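Local coordinates for protein ADP/ATP-dependent NAD(P)H-hydrate dehydratase (Bacillus subtilis, PDB 3RPZ) that probably catalyses the ADP- or ATP-dependent dehydration of hydrated NADH and NADPH, restoring the damaged cofactors to their usable form, at residues A53-G57 and S268-P272; R171-A175 and L188-V194; I195-D201 and K236-L240. One frame throughout, in Å; residues are numbered along the deposited sequence.

Contact 1 of 3, residues A53-G57 and S268-P272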
# COMPACT_ATOMS: atom_id res chain seq x y z
N ALA A 53 -16.59 6.38 -1.06
CA ALA A 53 -17.18 7.36 -1.96
C ALA A 53 -16.69 7.16 -3.40
O ALA A 53 -17.51 7.12 -4.32
CB ALA A 53 -16.93 8.77 -1.43
N MET A 54 -15.38 7.08 -3.57
CA MET A 54 -14.87 7.00 -4.93
C MET A 54 -15.20 5.68 -5.58
O MET A 54 -15.33 5.62 -6.81
CB MET A 54 -13.38 7.33 -5.01
CG MET A 54 -13.08 8.72 -4.50
SD MET A 54 -11.58 9.44 -5.24
CE MET A 54 -12.25 9.82 -6.80
N ARG A 55 -15.35 4.62 -4.79
CA ARG A 55 -15.83 3.34 -5.31
C ARG A 55 -17.28 3.37 -5.73
O ARG A 55 -17.72 2.46 -6.43
CB ARG A 55 -15.65 2.27 -4.24
CG ARG A 55 -14.26 1.70 -4.11
CD ARG A 55 -13.88 0.83 -5.27
NE ARG A 55 -12.68 0.11 -5.05
CZ ARG A 55 -11.87 -0.35 -5.99
NH1 ARG A 55 -12.08 -0.12 -7.25
NH2 ARG A 55 -10.81 -1.05 -5.63
N SER A 56 -18.06 4.35 -5.28
CA SER A 56 -19.50 4.33 -5.39
C SER A 56 -20.09 5.23 -6.44
O SER A 56 -21.21 5.71 -6.33
CB SER A 56 -20.14 4.54 -4.04
OG SER A 56 -19.82 3.42 -3.20
N GLY A 57 -19.34 5.49 -7.52
CA GLY A 57 -19.94 6.02 -8.73
C GLY A 57 -19.98 7.54 -8.91
O GLY A 57 -20.60 8.01 -9.86
N SER A 268 -14.83 -1.79 0.51
CA SER A 268 -14.63 -1.01 -0.71
C SER A 268 -13.94 -1.79 -1.82
O SER A 268 -14.15 -1.53 -2.98
CB SER A 268 -13.79 0.23 -0.40
OG SER A 268 -14.42 1.01 0.52
N ASP A 269 -13.06 -2.69 -1.44
CA ASP A 269 -12.27 -3.51 -2.36
C ASP A 269 -13.24 -4.58 -2.97
O ASP A 269 -13.02 -5.07 -4.09
CB ASP A 269 -11.09 -4.33 -1.71
CG ASP A 269 -9.87 -3.57 -1.06
OD1 ASP A 269 -9.58 -2.42 -1.38
OD2 ASP A 269 -9.15 -4.28 -0.21
N ILE A 270 -14.24 -5.05 -2.19
CA ILE A 270 -15.21 -6.12 -2.55
C ILE A 270 -16.35 -5.56 -3.39
O ILE A 270 -16.92 -6.24 -4.26
CB ILE A 270 -15.79 -6.77 -1.23
CG1 ILE A 270 -14.68 -7.55 -0.53
CG2 ILE A 270 -17.06 -7.64 -1.42
CD1 ILE A 270 -14.97 -7.86 0.96
N LEU A 271 -16.69 -4.30 -3.17
CA LEU A 271 -17.85 -3.68 -3.82
C LEU A 271 -17.84 -3.79 -5.35
O LEU A 271 -18.89 -4.00 -5.95
CB LEU A 271 -17.99 -2.23 -3.38
CG LEU A 271 -19.15 -1.44 -3.93
CD1 LEU A 271 -20.51 -2.03 -3.47
CD2 LEU A 271 -19.03 0.02 -3.45
N PRO A 272 -16.67 -3.63 -5.99
CA PRO A 272 -16.72 -3.73 -7.48
C PRO A 272 -17.37 -5.00 -8.01
O PRO A 272 -18.18 -4.94 -8.93
CB PRO A 272 -15.24 -3.62 -7.86
CG PRO A 272 -14.66 -2.71 -6.81
CD PRO A 272 -15.35 -3.21 -5.53

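Contact 2 of 3, residues R171-A175 and L188-V194. With AMP (adenosine monophosphate), chain C.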
# COMPACT_ATOMS: atom_id res chain seq x y z
N ARG A 171 -37.03 -0.20 17.13
CA ARG A 171 -36.10 0.59 16.28
C ARG A 171 -36.81 1.36 15.20
O ARG A 171 -36.56 2.55 15.00
CB ARG A 171 -35.03 -0.31 15.67
CG ARG A 171 -34.00 -0.81 16.69
CD ARG A 171 -33.20 -2.02 16.16
NE ARG A 171 -32.66 -1.78 14.82
CZ ARG A 171 -31.62 -1.05 14.50
NH1 ARG A 171 -30.92 -0.41 15.40
NH2 ARG A 171 -31.28 -0.97 13.23
N ALA A 172 -37.65 0.68 14.42
CA ALA A 172 -38.33 1.34 13.30
C ALA A 172 -39.30 2.40 13.75
O ALA A 172 -39.36 3.45 13.14
CB ALA A 172 -39.02 0.36 12.37
N GLU A 173 -39.97 2.17 14.85
CA GLU A 173 -40.91 3.13 15.40
C GLU A 173 -40.19 4.43 15.76
O GLU A 173 -40.61 5.51 15.38
CB GLU A 173 -41.60 2.53 16.63
CG GLU A 173 -42.46 1.29 16.29
CD GLU A 173 -41.77 -0.13 16.41
OE1 GLU A 173 -42.58 -1.02 16.85
OE2 GLU A 173 -40.55 -0.42 16.08
N TYR A 174 -39.08 4.32 16.48
CA TYR A 174 -38.32 5.50 16.86
C TYR A 174 -37.70 6.17 15.66
O TYR A 174 -37.70 7.40 15.59
CB TYR A 174 -37.26 5.21 17.94
CG TYR A 174 -37.83 5.11 19.36
CD1 TYR A 174 -38.30 6.22 20.01
CD2 TYR A 174 -37.81 3.90 20.03
CE1 TYR A 174 -38.82 6.14 21.29
CE2 TYR A 174 -38.32 3.81 21.33
CZ TYR A 174 -38.79 4.95 21.92
OH TYR A 174 -39.31 4.90 23.20
N ALA A 175 -37.12 5.39 14.75
CA ALA A 175 -36.48 5.98 13.60
C ALA A 175 -37.49 6.77 12.76
O ALA A 175 -37.23 7.87 12.32
CB ALA A 175 -35.77 4.93 12.75
N LEU A 188 -30.75 4.34 10.73
CA LEU A 188 -30.48 3.86 12.08
C LEU A 188 -29.80 2.51 11.96
O LEU A 188 -30.46 1.47 11.66
CB LEU A 188 -31.75 3.77 12.92
CG LEU A 188 -31.58 3.14 14.30
CD1 LEU A 188 -30.62 3.99 15.16
CD2 LEU A 188 -32.92 2.97 15.03
N LYS A 189 -28.53 2.51 12.22
CA LYS A 189 -27.69 1.35 11.96
C LYS A 189 -27.88 0.25 13.01
O LYS A 189 -28.48 0.42 14.07
CB LYS A 189 -26.25 1.84 11.84
CG LYS A 189 -26.06 2.55 10.51
CD LYS A 189 -25.31 3.88 10.40
CE LYS A 189 -23.90 3.64 10.74
NZ LYS A 189 -23.01 4.86 11.00
N GLY A 190 -27.34 -0.91 12.62
CA GLY A 190 -27.47 -2.13 13.37
C GLY A 190 -27.85 -3.28 12.47
O GLY A 190 -28.10 -3.10 11.28
N ASN A 191 -27.86 -4.50 12.99
CA ASN A 191 -28.50 -5.57 12.31
C ASN A 191 -29.93 -5.02 11.98
O ASN A 191 -30.58 -4.33 12.77
CB ASN A 191 -28.55 -6.81 13.23
CG ASN A 191 -29.34 -7.96 12.69
OD1 ASN A 191 -29.18 -8.36 11.58
ND2 ASN A 191 -30.24 -8.50 13.54
N GLN A 192 -30.37 -5.32 10.80
CA GLN A 192 -31.60 -4.81 10.21
C GLN A 192 -31.65 -3.31 10.32
O GLN A 192 -32.52 -2.75 11.00
CB GLN A 192 -32.85 -5.49 10.78
CG GLN A 192 -32.82 -6.99 10.54
CD GLN A 192 -34.14 -7.66 10.82
OE1 GLN A 192 -34.93 -7.21 11.65
NE2 GLN A 192 -34.36 -8.76 10.17
N THR A 193 -30.70 -2.66 9.67
CA THR A 193 -30.66 -1.21 9.62
C THR A 193 -32.02 -0.69 9.15
O THR A 193 -32.60 -1.21 8.18
CB THR A 193 -29.52 -0.73 8.70
OG1 THR A 193 -28.26 -0.94 9.38
CG2 THR A 193 -29.64 0.79 8.35
N VAL A 194 -32.49 0.36 9.79
CA VAL A 194 -33.74 1.03 9.41
C VAL A 194 -33.42 2.25 8.57
O VAL A 194 -32.52 3.04 8.94
CB VAL A 194 -34.57 1.51 10.62
CG1 VAL A 194 -35.92 2.09 10.16
CG2 VAL A 194 -34.80 0.39 11.60
P AMP C . -20.56 2.36 12.94
O1P AMP C . -19.09 2.06 12.46
O2P AMP C . -20.64 1.93 14.35
O3P AMP C . -20.83 3.81 12.62
O5' AMP C . -21.38 1.62 11.89
C5' AMP C . -21.41 0.14 11.89
C4' AMP C . -21.91 -0.34 10.57
O4' AMP C . -21.81 -1.81 10.51
C3' AMP C . -23.35 -0.01 10.26
O3' AMP C . -23.54 0.00 8.86
C2' AMP C . -24.02 -1.23 10.92
O2' AMP C . -25.39 -1.41 10.53
C1' AMP C . -23.13 -2.35 10.43
N9 AMP C . -23.12 -3.49 11.35
C8 AMP C . -22.42 -3.60 12.49
N7 AMP C . -22.66 -4.80 13.11
C5 AMP C . -23.51 -5.44 12.29
C6 AMP C . -24.21 -6.75 12.35
N6 AMP C . -23.98 -7.55 13.41
N1 AMP C . -25.02 -7.02 11.34
C2 AMP C . -25.24 -6.21 10.29
N3 AMP C . -24.66 -4.97 10.17
C4 AMP C . -23.87 -4.65 11.16
O HOH W 1 -34.46 -3.09 12.89

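Contact 3 of 3, residues I195-D201 and K236-L240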
# COMPACT_ATOMS: atom_id res chain seq x y z
N ILE A 195 -34.04 2.38 7.39
CA ILE A 195 -33.91 3.58 6.58
C ILE A 195 -35.25 4.28 6.60
O ILE A 195 -36.21 3.83 5.95
CB ILE A 195 -33.47 3.28 5.14
CG1 ILE A 195 -32.21 2.41 5.09
CG2 ILE A 195 -33.24 4.63 4.36
CD1 ILE A 195 -32.44 0.89 5.09
N ALA A 196 -35.36 5.35 7.38
CA ALA A 196 -36.59 6.10 7.58
C ALA A 196 -36.52 7.45 6.89
O ALA A 196 -35.60 8.21 7.12
CB ALA A 196 -36.88 6.26 9.05
N PHE A 197 -37.50 7.73 6.03
CA PHE A 197 -37.57 8.96 5.26
C PHE A 197 -38.58 9.91 5.91
O PHE A 197 -39.55 9.45 6.52
CB PHE A 197 -37.95 8.64 3.80
CG PHE A 197 -36.89 7.89 3.07
CD1 PHE A 197 -35.80 8.54 2.57
CD2 PHE A 197 -36.94 6.53 2.97
CE1 PHE A 197 -34.78 7.84 1.96
CE2 PHE A 197 -35.93 5.83 2.36
CZ PHE A 197 -34.86 6.47 1.84
N PRO A 198 -38.34 11.21 5.76
CA PRO A 198 -39.18 12.17 6.49
C PRO A 198 -40.56 12.27 5.90
O PRO A 198 -41.46 12.88 6.52
CB PRO A 198 -38.40 13.45 6.38
CG PRO A 198 -37.47 13.29 5.19
CD PRO A 198 -37.16 11.83 5.12
N ASP A 199 -40.82 11.69 4.70
CA ASP A 199 -42.14 11.62 4.13
C ASP A 199 -42.94 10.40 4.58
O ASP A 199 -44.10 10.21 4.15
CB ASP A 199 -42.08 11.66 2.59
CG ASP A 199 -41.37 10.45 1.98
OD1 ASP A 199 -41.09 9.44 2.64
OD2 ASP A 199 -41.13 10.53 0.76
N GLY A 200 -42.39 9.63 5.51
CA GLY A 200 -43.01 8.46 6.06
C GLY A 200 -42.65 7.10 5.48
O GLY A 200 -42.97 6.05 6.07
N ASP A 201 -41.97 7.10 4.34
CA ASP A 201 -41.51 5.83 3.77
C ASP A 201 -40.49 5.26 4.74
O ASP A 201 -39.72 6.00 5.35
CB ASP A 201 -40.87 6.03 2.41
CG ASP A 201 -41.84 6.23 1.28
OD1 ASP A 201 -43.05 6.27 1.53
OD2 ASP A 201 -41.28 6.38 0.15
N LYS A 236 -33.27 8.77 -2.58
CA LYS A 236 -33.77 7.69 -1.73
C LYS A 236 -33.12 6.35 -2.11
O LYS A 236 -32.73 5.56 -1.26
CB LYS A 236 -35.30 7.54 -1.78
CG LYS A 236 -36.02 8.71 -1.19
CD LYS A 236 -37.53 8.28 -1.16
CE LYS A 236 -38.35 9.18 -0.35
NZ LYS A 236 -39.77 8.70 -0.53
N HIS A 237 -33.05 6.10 -3.41
CA HIS A 237 -32.45 4.87 -3.91
C HIS A 237 -30.99 4.81 -3.62
O HIS A 237 -30.44 3.75 -3.35
CB HIS A 237 -32.69 4.75 -5.42
CG HIS A 237 -34.12 4.66 -5.78
ND1 HIS A 237 -34.55 4.87 -7.07
CD2 HIS A 237 -35.20 4.38 -5.04
CE1 HIS A 237 -35.87 4.75 -7.08
NE2 HIS A 237 -36.30 4.43 -5.88
N ALA A 238 -30.32 5.96 -3.71
CA ALA A 238 -28.91 6.01 -3.38
C ALA A 238 -28.64 5.54 -1.95
O ALA A 238 -27.76 4.72 -1.71
CB ALA A 238 -28.36 7.44 -3.53
N VAL A 239 -29.42 6.04 -0.98
CA VAL A 239 -29.27 5.66 0.42
C VAL A 239 -29.55 4.17 0.60
O VAL A 239 -28.77 3.42 1.19
CB VAL A 239 -30.17 6.50 1.33
CG1 VAL A 239 -30.06 6.01 2.78
CG2 VAL A 239 -29.78 7.98 1.25
N LEU A 240 -30.66 3.73 0.05
CA LEU A 240 -31.09 2.32 0.21
C LEU A 240 -30.11 1.34 -0.43
O LEU A 240 -29.74 0.32 0.16
CB LEU A 240 -32.50 2.11 -0.38
CG LEU A 240 -33.60 2.82 0.41
CD1 LEU A 240 -34.81 3.06 -0.52
CD2 LEU A 240 -33.96 2.01 1.63

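Contact 1 of 3, residues A53-G57 and S268-P272
Arg55 and Ser56 are the two residues through which the C-terminal end of helix 44-54 and the residues that follow reach helix 264-277, in the ribokinase-like fold of this enzyme. Going along the chain, the backbone is drawn in first, with Ser56 N bonded back to Ala53 O at 3.0 Å. Arg55 then sends its side chain across. Its chain is bent at chi2 (-71°), which swings CG and CD past the carbonyl of Ser268; CD lies 3.3 Å from Ser268 O, and CG lies 4.0 Å from Ser268 CB. Arg55 NE comes to 3.0 Å from the same Ser268 O. Four residues on comes Pro272, whose nitrogen has no proton to give Ser268 O, so the helix is kinked there and lacks that bond. Pro272 itself crosses the arginine at about a right angle, its CG lying over one face of the guanidinium toward the rim, 3.7 Å from Arg55 CZ. The far end of the guanidinium belongs to the subunit interface, where NH1 makes a salt bridge to Glu266 and a hydrogen bond to the carbonyl of Thr261, both of the second subunit. A methionine in place of Arg55 would probably leave Glu266 of the second subunit without its charged mate and Ser268 O without a polar neighbour at this spot. Ser56 follows. Its hydroxyl turns back to bond the carbonyl of Gly52, while Met224 and Met228 of helix 217-231 pack against the side chain. Leu271 reaches both residues: its CD2 methyl lies 4.1 Å from Arg55 CB and 3.5 Å from Ser56 OG.

Contact 2 of 3, residues R171-A175 and L188-V194
Arg171 leaves its helix with CG beside the backbone N (chi1 -71°), runs on extended, and then bends at chi3 (49°), which brings its guanidinium into the turn of the hairpin opposite, among the carbonyls of Leu188, Lys189 and Gln192. NH1 gives a hydrogen bond to Lys189 O at 2.9 Å, and NH2 gives a nearly straight one to Gln192 O at 3.1 Å (N-H...O 167°). Both acceptors lie close to the guanidinium plane, although each is met from above its own carbonyl plane. Weaker bonds run from NH2 to Leu188 O and Lys189 O, and a water bridges NE to Gln192 O. The group is thus gripped along its edge, while Leu188 CD2 sits over one face; Gln168 takes a further bond from NH1.

The loop held in this way forms part of the AMP pocket, which Thr217, Gly218 and Lys27 of the third subunit help to complete. Gly190 N donates to O2' of the AMP ribose at 2.9 Å, and Lys189 NZ reaches the phosphate oxygen O3P at 2.9 Å. Thr193 OG1 braces the loop by donating to Gly190 O on a lone pair in the carbonyl plane. Arg171, which does not itself bond the nucleotide, is therefore a second-shell residue behind Lys189 and Gly190. One helical turn on, Ala175 CB packs on Val194 CG1 (3.8 Å) and on Leu188 CD2.

Leu188 and Val194 are a hydrogen-bonded antiparallel pair, closing the hairpin of strands 185-188 and 194-196. Helix 171-182 lies against this end of the sheet, with helices 153-160 and 164-167 touching Leu188 and strand 202-204 flanking Val194.

Contact 3 of 3, residues I195-D201 and K236-L240
Lys236 and Phe197 carry this contact, with Ile195 extending it along the strand. The lysine runs out extended beyond CG and lays its methylenes across one face of the Phe197 ring: CD stands over the ring centre in a CH-pi contact, 4.1 Å from the centroid, and CG comes to 3.5 Å from Phe197 CE1. Past the ring, NZ meets two carboxylates. Asp199 OD2 accepts at 2.6 Å through its syn lone pair, whereas Asp201 OD2, at 2.9 Å, is approached from above its carboxylate plane. The type I turn from Phe197 to Gly200 sets Asp199 for this, with CG between the backbone N and the carbonyl carbon (chi1 65°), and OD1 takes the backbone N of Asp201 in an Asx turn. One carboxylate therefore bonds the turn backbone and the ammonium at once.

Toward the interior the contact is hydrocarbon. Leu240 sets CG against the edge of the phenyl ring at CZ, 4.1 Å away, and its CD2 lies 3.8 Å from Ile195 CB. Ile195 CG2 also meets Val239 CG1, with Val187 of the neighbouring strand 185-188 beside that valine. Helix 235-256 is thus packed on strand 194-196 and the turn after it.

The two acids, exposed or partly so, share one lysine charge, which probably offsets their mutual repulsion, while the methylenes of the same lysine cover one face of the aromatic ring.

How the contacts relate
Along the chain, contact 2 closes before contact 3 opens, and both are nested in the long loop that contact 1 closes. Contacts 2 and 3 are neighbours, with centres about 12 Å apart; they share the antiparallel end of the mixed sheet, since residues 188-194 lead straight into 195-201, and Ala175 O touches Ala196 CB at 3.7 Å. Contact 1 lies about 21 Å from contact 3 and 24 Å from contact 2, centre to centre; helices 235-256 and 264-277 are consecutive. Contact 2 lies at the AMP pocket, contact 3 packs a helix on the hairpin, and contact 1 lies at a subunit interface, all in one ribokinase-like fold.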